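Local coordinates for protein ribulose-1,5-bisphosphate carboxylase/oxygenase large subunit (Rhodopseudomonas palustris, PDB 3QFW) that is a RuBisCO-like protein, classed as a ribulose-bisphosphate carboxylase, that probably catalyses a magnesium-dependent enolisation-type reaction on a sugar phosphate or related compound, at residues A66-L71 with D101-A106; A73-A78 with L84-G89; L330-G335 with A365-R370. All blocks are in the same frame, centred on the assembly; numbering follows the deposited sequence.

Contact 1: A66-L71 with D101-A106; sequences AVRIGL and DVELPA
Arg68 and Glu103 reach each other by unlike chain shapes: Arg68 leaves its strand with CG anti to the carbonyl carbon and then bends at chi3 (64°), which turns the guanidinium out of the line of the chain, whereas Glu103 is extended beyond CG and holds its carboxylate out at full length. The two side chains cross at about a right angle and form a surface salt bridge. NH1 of Arg68 donates to OE2 of Glu103 over 2.9 Å, a nearly straight bond (172° at the hydrogen) with the oxygen lying at the edge of the guanidinium and in its plane. The second bond, from Arg68 NH2 to Glu103 OE1, is weak at 3.4 Å. This inequality fits the 60° between the guanidinium and carboxylate planes: the pair is not coplanar, and OE2 is approached from above the carboxylate plane. One good bond and one weak one hold the ion pair, in a place where Glu103 is exposed and solvent should soften the attraction. The backbones stay far apart, with the CA atoms of Arg68 and Asp101 separated by 9.2 Å. Strand 8-15 accounts for the gap: it pairs antiparallel with both 64-71 and 102-103, and Arg68 rests on its Val9 and Thr11 on the way to Glu103. The salt bridge ties together two strands of the N-terminal sheet that share a neighbour. Arg68 also touches Glu55 and Asp56 of strand 53-59, and the Val102 carbonyl accepts a hydrogen bond from Arg271 of helix 265-276.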
ATOM      1  N   ALA B  66       8.197 -11.572  20.688  1.00 39.29           N
ATOM      2  CA  ALA B  66       8.314 -12.044  19.324  1.00 39.59           C
ATOM      3  C   ALA B  66       7.477 -13.306  19.207  1.00 41.08           C
ATOM      4  O   ALA B  66       7.576 -14.211  20.038  1.00 40.82           O
ATOM      5  CB  ALA B  66       9.764 -12.327  18.971  1.00 42.43           C
ATOM      6  N   VAL B  67       6.642 -13.358  18.181  1.00 34.71           N
ATOM      7  CA  VAL B  67       5.760 -14.498  17.993  1.00 39.74           C
ATOM      8  C   VAL B  67       5.938 -15.073  16.601  1.00 37.01           C
ATOM      9  O   VAL B  67       5.763 -14.379  15.602  1.00 34.53           O
ATOM     10  CB  VAL B  67       4.288 -14.114  18.244  1.00 38.32           C
ATOM     11  CG1 VAL B  67       3.355 -15.292  17.951  1.00 38.66           C
ATOM     12  CG2 VAL B  67       4.118 -13.615  19.678  1.00 39.83           C
ATOM     13  N   ARG B  68       6.322 -16.344  16.554  1.00 36.02           N
ATOM     14  CA  ARG B  68       6.470 -17.065  15.299  1.00 34.88           C
ATOM     15  C   ARG B  68       5.181 -17.800  14.971  1.00 37.73           C
ATOM     16  O   ARG B  68       4.693 -18.615  15.765  1.00 36.69           O
ATOM     17  CB  ARG B  68       7.639 -18.048  15.379  1.00 33.31           C
ATOM     18  CG  ARG B  68       8.999 -17.382  15.249  1.00 35.76           C
ATOM     19  CD  ARG B  68      10.148 -18.346  15.564  1.00 37.16           C
ATOM     20  NE  ARG B  68      10.244 -19.454  14.616  1.00 39.21           N
ATOM     21  CZ  ARG B  68      10.981 -19.441  13.507  1.00 39.64           C
ATOM     22  NH1 ARG B  68      11.673 -18.360  13.182  1.00 38.19           N
ATOM     23  NH2 ARG B  68      11.009 -20.502  12.712  1.00 38.78           N
ATOM     24  N   ILE B  69       4.629 -17.505  13.801  1.00 32.86           N
ATOM     25  CA  ILE B  69       3.401 -18.146  13.355  1.00 32.38           C
ATOM     26  C   ILE B  69       3.651 -18.934  12.092  1.00 33.84           C
ATOM     27  O   ILE B  69       4.224 -18.421  11.132  1.00 31.47           O
ATOM     28  CB  ILE B  69       2.299 -17.113  13.064  1.00 31.91           C
ATOM     29  CG1 ILE B  69       2.010 -16.285  14.316  1.00 37.25           C
ATOM     30  CG2 ILE B  69       1.019 -17.810  12.574  1.00 33.76           C
ATOM     31  CD1 ILE B  69       1.461 -17.104  15.457  1.00 38.19           C
ATOM     32  N   GLY B  70       3.227 -20.191  12.101  1.00 37.28           N
ATOM     33  CA  GLY B  70       3.330 -21.041  10.934  1.00 34.97           C
ATOM     34  C   GLY B  70       2.054 -20.912  10.136  1.00 33.83           C
ATOM     35  O   GLY B  70       0.978 -21.284  10.610  1.00 34.98           O
ATOM     36  N   LEU B  71       2.167 -20.382   8.926  1.00 33.54           N
ATOM     37  CA  LEU B  71       1.006 -20.144   8.076  1.00 32.63           C
ATOM     38  C   LEU B  71       0.985 -21.127   6.917  1.00 32.85           C
ATOM     39  O   LEU B  71       1.969 -21.261   6.201  1.00 33.53           O
ATOM     40  CB  LEU B  71       1.007 -18.709   7.537  1.00 32.30           C
ATOM     41  CG  LEU B  71       0.843 -17.560   8.543  1.00 34.52           C
ATOM     42  CD1 LEU B  71       0.986 -16.201   7.859  1.00 35.72           C
ATOM     43  CD2 LEU B  71      -0.493 -17.649   9.265  1.00 30.49           C
ATOM     44  N   ASP B 101       9.745 -10.417  10.388  1.00 30.42           N
ATOM     45  CA  ASP B 101      10.486 -11.233   9.425  1.00 32.84           C
ATOM     46  C   ASP B 101       9.587 -12.305   8.821  1.00 32.12           C
ATOM     47  O   ASP B 101       8.509 -12.586   9.343  1.00 29.83           O
ATOM     48  CB  ASP B 101      11.703 -11.895  10.082  1.00 30.13           C
ATOM     49  CG  ASP B 101      12.806 -12.221   9.082  1.00 39.50           C
ATOM     50  OD1 ASP B 101      12.664 -11.886   7.884  1.00 33.31           O
ATOM     51  OD2 ASP B 101      13.832 -12.812   9.498  1.00 39.89           O
ATOM     52  N   VAL B 102      10.042 -12.901   7.724  1.00 30.55           N
ATOM     53  CA  VAL B 102       9.313 -13.991   7.081  1.00 30.58           C
ATOM     54  C   VAL B 102      10.315 -15.017   6.553  1.00 34.19           C
ATOM     55  O   VAL B 102      11.272 -14.667   5.856  1.00 29.95           O
ATOM     56  CB  VAL B 102       8.411 -13.486   5.927  1.00 32.28           C
ATOM     57  CG1 VAL B 102       7.510 -14.615   5.378  1.00 30.74           C
ATOM     58  CG2 VAL B 102       7.550 -12.332   6.401  1.00 33.68           C
ATOM     59  N   GLU B 103      10.104 -16.278   6.910  1.00 33.59           N
ATOM     60  CA  GLU B 103      10.903 -17.366   6.366  1.00 35.09           C
ATOM     61  C   GLU B 103      10.036 -18.115   5.363  1.00 32.52           C
ATOM     62  O   GLU B 103       9.110 -18.824   5.747  1.00 33.33           O
ATOM     63  CB  GLU B 103      11.377 -18.308   7.480  1.00 37.54           C
ATOM     64  CG  GLU B 103      12.117 -17.617   8.617  1.00 39.57           C
ATOM     65  CD  GLU B 103      12.550 -18.579   9.714  1.00 42.30           C
ATOM     66  OE1 GLU B 103      12.281 -19.792   9.591  1.00 45.87           O
ATOM     67  OE2 GLU B 103      13.164 -18.122  10.703  1.00 47.02           O
ATOM     68  N   LEU B 104      10.341 -17.942   4.080  1.00 33.30           N
ATOM     69  CA  LEU B 104       9.575 -18.560   3.002  1.00 34.10           C
ATOM     70  C   LEU B 104      10.219 -19.860   2.537  1.00 34.22           C
ATOM     71  O   LEU B 104      11.443 -19.942   2.427  1.00 32.81           O
ATOM     72  CB  LEU B 104       9.503 -17.618   1.798  1.00 29.78           C
ATOM     73  CG  LEU B 104       8.787 -16.283   1.988  1.00 31.28           C
ATOM     74  CD1 LEU B 104       9.095 -15.370   0.816  1.00 34.69           C
ATOM     75  CD2 LEU B 104       7.263 -16.474   2.147  1.00 28.51           C
ATOM     76  N   PRO B 105       9.387 -20.880   2.263  1.00 33.71           N
ATOM     77  CA  PRO B 105       9.793 -22.097   1.557  1.00 32.98           C
ATOM     78  C   PRO B 105      10.515 -21.741   0.264  1.00 39.36           C
ATOM     79  O   PRO B 105      10.134 -20.784  -0.418  1.00 34.34           O
ATOM     80  CB  PRO B 105       8.457 -22.773   1.243  1.00 35.78           C
ATOM     81  CG  PRO B 105       7.587 -22.368   2.368  1.00 35.62           C
ATOM     82  CD  PRO B 105       7.980 -20.944   2.690  1.00 31.46           C
ATOM     83  N   ALA B 106      11.548 -22.514  -0.060  1.00 32.51           N
ATOM     84  CA  ALA B 106      12.385 -22.252  -1.222  1.00 33.10           C
ATOM     85  C   ALA B 106      11.606 -22.047  -2.515  1.00 32.88           C
ATOM     86  O   ALA B 106      12.041 -21.305  -3.385  1.00 36.49           O
ATOM     87  CB  ALA B 106      13.419 -23.377  -1.394  1.00 38.31           C
TER

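Contact 2: A73-A78 with L84-G89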
ATOM      1  N   ALA B  73       1.052 -22.633   3.586  1.00 33.80           N
ATOM      2  CA  ALA B  73       1.420 -22.115   2.268  1.00 32.23           C
ATOM      3  C   ALA B  73       0.249 -22.117   1.282  1.00 34.72           C
ATOM      4  O   ALA B  73       0.211 -21.309   0.352  1.00 35.10           O
ATOM      5  CB  ALA B  73       2.590 -22.905   1.688  1.00 37.85           C
ATOM      6  N   ALA B  74      -0.689 -23.037   1.476  1.00 34.71           N
ATOM      7  CA  ALA B  74      -1.835 -23.150   0.578  1.00 35.15           C
ATOM      8  C   ALA B  74      -2.593 -21.831   0.506  1.00 34.59           C
ATOM      9  O   ALA B  74      -3.130 -21.475  -0.538  1.00 36.41           O
ATOM     10  CB  ALA B  74      -2.763 -24.265   1.029  1.00 34.10           C
ATOM     11  N   THR B  75      -2.620 -21.110   1.622  1.00 34.24           N
ATOM     12  CA  THR B  75      -3.396 -19.875   1.712  1.00 35.05           C
ATOM     13  C   THR B  75      -2.737 -18.728   0.947  1.00 34.59           C
ATOM     14  O   THR B  75      -3.408 -17.770   0.548  1.00 34.36           O
ATOM     15  CB  THR B  75      -3.631 -19.461   3.178  1.00 36.80           C
ATOM     16  OG1 THR B  75      -2.404 -19.013   3.765  1.00 35.55           O
ATOM     17  CG2 THR B  75      -4.163 -20.632   3.976  1.00 40.13           C
ATOM     18  N   ALA B  76      -1.425 -18.819   0.730  1.00 31.43           N
ATOM     19  CA  ALA B  76      -0.735 -17.738   0.035  1.00 30.72           C
ATOM     20  C   ALA B  76       0.165 -18.203  -1.114  1.00 37.02           C
ATOM     21  O   ALA B  76       1.354 -18.503  -0.913  1.00 36.07           O
ATOM     22  CB  ALA B  76       0.041 -16.891   1.034  1.00 35.66           C
ATOM     23  N   PRO B  77      -0.393 -18.240  -2.334  1.00 34.21           N
ATOM     24  CA  PRO B  77       0.345 -18.596  -3.545  1.00 33.53           C
ATOM     25  C   PRO B  77       1.459 -17.581  -3.786  1.00 36.94           C
ATOM     26  O   PRO B  77       1.449 -16.516  -3.165  1.00 33.85           O
ATOM     27  CB  PRO B  77      -0.715 -18.480  -4.656  1.00 35.48           C
ATOM     28  CG  PRO B  77      -2.016 -18.365  -3.971  1.00 35.69           C
ATOM     29  CD  PRO B  77      -1.734 -17.732  -2.651  1.00 34.33           C
ATOM     30  N   ALA B  78       2.409 -17.903  -4.658  1.00 35.46           N
ATOM     31  CA  ALA B  78       3.499 -16.978  -4.968  1.00 33.72           C
ATOM     32  C   ALA B  78       2.976 -15.810  -5.800  1.00 34.77           C
ATOM     33  O   ALA B  78       3.261 -15.688  -6.998  1.00 34.54           O
ATOM     34  CB  ALA B  78       4.651 -17.700  -5.682  1.00 33.94           C
ATOM     35  N   LEU B  84       1.401 -10.719   0.768  1.00 27.94           N
ATOM     36  CA  LEU B  84       1.316  -9.630   1.725  1.00 30.37           C
ATOM     37  C   LEU B  84      -0.026  -9.711   2.485  1.00 28.05           C
ATOM     38  O   LEU B  84      -0.078  -9.607   3.721  1.00 27.84           O
ATOM     39  CB  LEU B  84       1.465  -8.299   0.987  1.00 32.78           C
ATOM     40  CG  LEU B  84       2.135  -7.124   1.695  1.00 41.58           C
ATOM     41  CD1 LEU B  84       2.868  -7.588   2.940  1.00 38.76           C
ATOM     42  CD2 LEU B  84       3.099  -6.404   0.735  1.00 35.80           C
ATOM     43  N   ASN B  85      -1.113  -9.888   1.740  1.00 28.91           N
ATOM     44  CA  ASN B  85      -2.443 -10.062   2.340  1.00 27.49           C
ATOM     45  C   ASN B  85      -2.439 -11.089   3.475  1.00 26.66           C
ATOM     46  O   ASN B  85      -2.849 -10.794   4.592  1.00 24.53           O
ATOM     47  CB  ASN B  85      -3.461 -10.441   1.255  1.00 28.41           C
ATOM     48  CG  ASN B  85      -4.910 -10.313   1.719  1.00 32.30           C
ATOM     49  OD1 ASN B  85      -5.235  -9.536   2.620  1.00 30.56           O
ATOM     50  ND2 ASN B  85      -5.786 -11.083   1.093  1.00 31.99           N
ATOM     51  N   MET B  86      -1.936 -12.292   3.208  1.00 30.45           N
ATOM     52  CA  MET B  86      -1.927 -13.326   4.240  1.00 27.62           C
ATOM     53  C   MET B  86      -0.916 -13.029   5.363  1.00 28.52           C
ATOM     54  O   MET B  86      -1.137 -13.405   6.519  1.00 27.43           O
ATOM     55  CB  MET B  86      -1.683 -14.725   3.641  1.00 31.80           C
ATOM     56  CG  MET B  86      -2.892 -15.363   2.898  1.00 31.35           C
ATOM     57  SD  MET B  86      -4.589 -14.957   3.453  1.00 27.60           S
ATOM     58  CE  MET B  86      -4.997 -13.715   2.264  1.00 34.23           C
ATOM     59  N   LEU B  87       0.189 -12.355   5.029  1.00 28.19           N
ATOM     60  CA  LEU B  87       1.174 -12.020   6.052  1.00 29.77           C
ATOM     61  C   LEU B  87       0.684 -10.958   7.020  1.00 28.20           C
ATOM     62  O   LEU B  87       0.913 -11.067   8.225  1.00 32.01           O
ATOM     63  CB  LEU B  87       2.505 -11.558   5.434  1.00 26.52           C
ATOM     64  CG  LEU B  87       3.292 -12.633   4.703  1.00 28.64           C
ATOM     65  CD1 LEU B  87       4.485 -12.000   4.009  1.00 29.72           C
ATOM     66  CD2 LEU B  87       3.740 -13.715   5.688  1.00 35.60           C
ATOM     67  N   PHE B  88       0.014  -9.928   6.503  1.00 30.38           N
ATOM     68  CA  PHE B  88      -0.282  -8.766   7.338  1.00 31.70           C
ATOM     69  C   PHE B  88      -1.532  -7.968   6.978  1.00 26.42           C
ATOM     70  O   PHE B  88      -1.740  -6.888   7.526  1.00 28.98           O
ATOM     71  CB  PHE B  88       0.907  -7.810   7.311  1.00 29.38           C
ATOM     72  CG  PHE B  88       1.033  -6.967   8.545  1.00 30.81           C
ATOM     73  CD1 PHE B  88       0.831  -7.522   9.804  1.00 31.22           C
ATOM     74  CD2 PHE B  88       1.383  -5.632   8.449  1.00 27.45           C
ATOM     75  CE1 PHE B  88       0.957  -6.752  10.948  1.00 34.32           C
ATOM     76  CE2 PHE B  88       1.517  -4.851   9.589  1.00 32.93           C
ATOM     77  CZ  PHE B  88       1.306  -5.409  10.838  1.00 34.20           C
ATOM     78  N   GLY B  89      -2.351  -8.485   6.070  1.00 29.87           N
ATOM     79  CA  GLY B  89      -3.544  -7.763   5.624  1.00 29.33           C
ATOM     80  C   GLY B  89      -4.383  -7.139   6.729  1.00 33.71           C
ATOM     81  O   GLY B  89      -4.527  -5.912   6.813  1.00 30.51           O
TER
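Ala76 and Met86 bring the two backbones closest, their CA atoms 6.2 Å apart, where the chain leaves the 3-10 turn 73-75 and passes beside helix 80-88. The connection from strand 64-71 to that helix is thus packed back onto it, at the interface with the second subunit. Met86 does the touching with the base of its side chain. Its CG lies 3.4 Å from the carbonyl O of Thr75 and 3.8 Å from Thr75 OG1, while the methyl CB of Ala76 sits 3.8 Å from the same CG and equally near Met86 CB. Beyond CG the methionine bends at both chi2 (-31°), well away from a staggered angle, and chi3 (99°). Met86 also packs on Gly168 of the second subunit. No hydrogen bond joins the two segments, and both oxygens of Thr75 have partners outside them: OG1 is hydrogen-bonded to the carbonyl of Ala72, and the Thr75 carbonyl takes bonds from Gln82 and from Gln172 of the second subunit. The buried contact is therefore held by van der Waals contact of the Met86 methylenes with the Ala76 methyl and the Thr75 oxygens; the part of the methionine that meets them, CB and CG, is hydrocarbon.

Contact 3: L330-G335 with A365-R370; sequences LLRFYG and ADYGQR. With SO4 (sulfate ion), chain G.
A CH-pi contact between Leu331 and Tyr367 joins the last turn of helix 327-334, one of the outer helices of the TIM barrel, to the tail that follows helix 353-366. CB of Leu331 stands over the centre of the Tyr367 ring, 3.6 Å from the centroid and practically on the ring normal, which leaves it 3.9 Å from each of the six ring carbons. The tyrosine gets there from the first inner position of a type II turn running from Asp366 to Gln369, the glycine at the next position, Gly368, having the positive phi such a turn favours. With CG anti to the backbone N (chi1 180°), the ring is carried out from the turn to lie against the helix. Its hydroxyl continues past Leu331 to the next residue, where OH comes 3.4 Å from CG of Arg332. With an alanine here instead of Tyr367, CB of Leu331 would probably lose the ring that covers it and CG of Arg332 the hydroxyl beside it, leaving the tail less firmly fixed to the helix. Arg332 runs extended from CG to NE, and its guanidinium binds a sulfate, probably from the crystallisation liquor. Arg332 NH1 donates to O4 of the sulfate over 3.1 Å (162° at the hydrogen). A weak bond of 3.4 Å runs from Arg332 NH2 to sulfate O3. The helix ends before Gly335, which has positive phi. Around the contact, Leu331 also rests on Leu340 of barrel strand 339-341, Tyr367 touches Gln336 in the loop before that strand, and Phe333 packs on Thr294 and Leu298 of helix 294-305.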
ATOM      1  N   LEU B 330      29.920   6.305   6.389  1.00 31.78           N
ATOM      2  CA  LEU B 330      28.914   5.422   5.808  1.00 34.61           C
ATOM      3  C   LEU B 330      29.531   4.205   5.128  1.00 32.90           C
ATOM      4  O   LEU B 330      28.940   3.129   5.110  1.00 35.11           O
ATOM      5  CB  LEU B 330      27.990   6.188   4.859  1.00 32.47           C
ATOM      6  CG  LEU B 330      27.091   7.191   5.587  1.00 37.11           C
ATOM      7  CD1 LEU B 330      26.299   7.999   4.584  1.00 43.37           C
ATOM      8  CD2 LEU B 330      26.164   6.472   6.559  1.00 39.00           C
ATOM      9  N   LEU B 331      30.721   4.372   4.561  1.00 34.34           N
ATOM     10  CA  LEU B 331      31.390   3.248   3.928  1.00 31.09           C
ATOM     11  C   LEU B 331      31.981   2.317   4.973  1.00 29.06           C
ATOM     12  O   LEU B 331      32.076   1.110   4.749  1.00 31.56           O
ATOM     13  CB  LEU B 331      32.454   3.722   2.943  1.00 34.34           C
ATOM     14  CG  LEU B 331      31.959   4.159   1.557  1.00 35.07           C
ATOM     15  CD1 LEU B 331      30.587   3.630   1.221  1.00 32.58           C
ATOM     16  CD2 LEU B 331      31.994   5.659   1.399  1.00 41.02           C
ATOM     17  N   ARG B 332      32.374   2.873   6.119  1.00 29.51           N
ATOM     18  CA  ARG B 332      32.774   2.035   7.249  1.00 31.04           C
ATOM     19  C   ARG B 332      31.552   1.261   7.738  1.00 29.04           C
ATOM     20  O   ARG B 332      31.622   0.066   8.022  1.00 28.02           O
ATOM     21  CB  ARG B 332      33.344   2.879   8.388  1.00 31.79           C
ATOM     22  CG  ARG B 332      34.746   3.428   8.109  1.00 27.62           C
ATOM     23  CD  ARG B 332      35.164   4.483   9.144  1.00 34.54           C
ATOM     24  NE  ARG B 332      36.348   5.227   8.695  1.00 30.70           N
ATOM     25  CZ  ARG B 332      36.486   6.547   8.783  1.00 32.69           C
ATOM     26  NH1 ARG B 332      35.525   7.292   9.316  1.00 37.55           N
ATOM     27  NH2 ARG B 332      37.581   7.131   8.328  1.00 31.06           N
ATOM     28  N   PHE B 333      30.431   1.964   7.835  1.00 28.32           N
ATOM     29  CA  PHE B 333      29.210   1.357   8.340  1.00 30.40           C
ATOM     30  C   PHE B 333      28.699   0.244   7.433  1.00 31.00           C
ATOM     31  O   PHE B 333      28.422  -0.868   7.886  1.00 32.05           O
ATOM     32  CB  PHE B 333      28.112   2.412   8.505  1.00 30.41           C
ATOM     33  CG  PHE B 333      26.900   1.893   9.225  1.00 32.96           C
ATOM     34  CD1 PHE B 333      26.902   1.792  10.605  1.00 30.57           C
ATOM     35  CD2 PHE B 333      25.776   1.481   8.522  1.00 32.59           C
ATOM     36  CE1 PHE B 333      25.801   1.303  11.283  1.00 32.75           C
ATOM     37  CE2 PHE B 333      24.671   0.991   9.187  1.00 35.13           C
ATOM     38  CZ  PHE B 333      24.675   0.903  10.567  1.00 38.76           C
ATOM     39  N   TYR B 334      28.575   0.552   6.147  1.00 29.79           N
ATOM     40  CA  TYR B 334      27.915  -0.351   5.215  1.00 31.11           C
ATOM     41  C   TYR B 334      28.854  -1.266   4.447  1.00 33.31           C
ATOM     42  O   TYR B 334      28.418  -2.235   3.832  1.00 30.79           O
ATOM     43  CB  TYR B 334      27.081   0.453   4.209  1.00 30.98           C
ATOM     44  CG  TYR B 334      25.839   1.101   4.787  1.00 32.64           C
ATOM     45  CD1 TYR B 334      24.735   0.332   5.139  1.00 33.18           C
ATOM     46  CD2 TYR B 334      25.757   2.480   4.949  1.00 31.17           C
ATOM     47  CE1 TYR B 334      23.591   0.910   5.661  1.00 34.40           C
ATOM     48  CE2 TYR B 334      24.604   3.078   5.474  1.00 31.23           C
ATOM     49  CZ  TYR B 334      23.523   2.278   5.825  1.00 34.43           C
ATOM     50  OH  TYR B 334      22.370   2.841   6.345  1.00 32.02           O
ATOM     51  N   GLY B 335      30.150  -0.975   4.476  1.00 30.84           N
ATOM     52  CA  GLY B 335      31.042  -1.658   3.567  1.00 32.49           C
ATOM     53  C   GLY B 335      30.853  -1.017   2.210  1.00 30.32           C
ATOM     54  O   GLY B 335      30.112  -0.042   2.086  1.00 32.90           O
ATOM     55  N   ALA B 365      35.336   6.764  -4.403  1.00 36.32           N
ATOM     56  CA  ALA B 365      36.242   5.885  -5.138  1.00 38.34           C
ATOM     57  C   ALA B 365      37.547   5.626  -4.380  1.00 37.17           C
ATOM     58  O   ALA B 365      38.113   4.538  -4.473  1.00 37.02           O
ATOM     59  CB  ALA B 365      36.523   6.445  -6.530  1.00 38.46           C
ATOM     60  N   ASP B 366      37.997   6.622  -3.618  1.00 38.57           N
ATOM     61  CA  ASP B 366      39.286   6.565  -2.923  1.00 37.78           C
ATOM     62  C   ASP B 366      39.224   5.757  -1.636  1.00 39.21           C
ATOM     63  O   ASP B 366      40.263   5.422  -1.040  1.00 34.90           O
ATOM     64  CB  ASP B 366      39.783   7.977  -2.605  1.00 40.99           C
ATOM     65  CG  ASP B 366      40.189   8.751  -3.847  1.00 41.40           C
ATOM     66  OD1 ASP B 366      40.439   8.116  -4.895  1.00 40.58           O
ATOM     67  OD2 ASP B 366      40.256   9.994  -3.774  1.00 42.14           O
ATOM     68  N   TYR B 367      38.004   5.443  -1.207  1.00 35.35           N
ATOM     69  CA  TYR B 367      37.810   4.751   0.055  1.00 35.93           C
ATOM     70  C   TYR B 367      38.491   3.381   0.076  1.00 35.64           C
ATOM     71  O   TYR B 367      38.328   2.572  -0.839  1.00 36.38           O
ATOM     72  CB  TYR B 367      36.314   4.609   0.413  1.00 33.46           C
ATOM     73  CG  TYR B 367      36.157   3.885   1.718  1.00 32.84           C
ATOM     74  CD1 TYR B 367      36.249   4.567   2.919  1.00 34.78           C
ATOM     75  CD2 TYR B 367      35.988   2.507   1.754  1.00 33.71           C
ATOM     76  CE1 TYR B 367      36.146   3.906   4.125  1.00 33.77           C
ATOM     77  CE2 TYR B 367      35.888   1.834   2.954  1.00 33.55           C
ATOM     78  CZ  TYR B 367      35.972   2.542   4.137  1.00 33.40           C
ATOM     79  OH  TYR B 367      35.877   1.888   5.338  1.00 34.81           O
ATOM     80  N   GLY B 368      39.257   3.124   1.130  1.00 34.54           N
ATOM     81  CA  GLY B 368      39.833   1.810   1.335  1.00 37.86           C
ATOM     82  C   GLY B 368      40.877   1.449   0.298  1.00 38.93           C
ATOM     83  O   GLY B 368      41.068   0.276  -0.037  1.00 39.28           O
ATOM     84  N   GLN B 369      41.549   2.465  -0.226  1.00 37.08           N
ATOM     85  CA  GLN B 369      42.706   2.213  -1.071  1.00 42.53           C
ATOM     86  C   GLN B 369      43.889   3.104  -0.708  1.00 42.90           C
ATOM     87  O   GLN B 369      43.742   4.126  -0.029  1.00 39.08           O
ATOM     88  CB  GLN B 369      42.354   2.330  -2.553  1.00 42.14           C
ATOM     89  CG  GLN B 369      42.021   3.722  -3.020  1.00 46.36           C
ATOM     90  CD  GLN B 369      41.539   3.733  -4.457  1.00 47.14           C
ATOM     91  OE1 GLN B 369      40.858   2.806  -4.899  1.00 47.49           O
ATOM     92  NE2 GLN B 369      41.903   4.776  -5.199  1.00 54.48           N
ATOM     93  N   ARG B 370      45.066   2.698  -1.163  1.00 43.92           N
ATOM     94  CA  ARG B 370      46.288   3.417  -0.844  1.00 42.29           C
ATOM     95  C   ARG B 370      46.228   4.881  -1.262  1.00 43.56           C
ATOM     96  O   ARG B 370      45.790   5.216  -2.363  1.00 43.61           O
ATOM     97  CB  ARG B 370      47.498   2.718  -1.477  1.00 45.14           C
ATOM     98  CG  ARG B 370      47.700   1.296  -0.968  1.00 49.09           C
ATOM     99  CD  ARG B 370      49.045   0.721  -1.368  1.00 51.44           C
ATOM    100  NE  ARG B 370      49.160   0.490  -2.806  1.00 57.32           N
ATOM    101  CZ  ARG B 370      48.911  -0.675  -3.399  1.00 60.45           C
ATOM    102  NH1 ARG B 370      48.519  -1.722  -2.680  1.00 57.94           N
ATOM    103  NH2 ARG B 370      49.052  -0.793  -4.714  1.00 61.51           N
TER
HETATM  104  S   SO4 G 380      36.528  11.183   8.271  1.00 59.89           S
HETATM  105  O1  SO4 G 380      36.124  11.376   6.878  1.00 52.27           O
HETATM  106  O2  SO4 G 380      36.609  12.492   8.923  1.00 57.74           O
HETATM  107  O3  SO4 G 380      37.828  10.530   8.334  1.00 48.88           O
HETATM  108  O4  SO4 G 380      35.543  10.341   8.953  1.00 50.96           O

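In the fold
Contacts 1 and 2 are neighbours in the N-terminal domain, their centres 11 Å apart. Strand 64-71 leads on to helix 80-88, and contact 2 falls between the segments of contact 1, and they touch: Leu71 CD1 lies 3.8 Å from Met86 O, and Val102 CG1 3.9 Å from Leu87 CD2. Contact 2 meets the second subunit; in RuBisCO relatives the active site forms where this domain faces the partner's barrel. Contact 3 lies far off on the barrel, its centre 35 Å from contact 1's and 40 Å from contact 2's. Its sulfate, by the C-terminal end of an outer helix and not of a barrel strand, where TIM-barrel active sites lie, is unlikely to mark one.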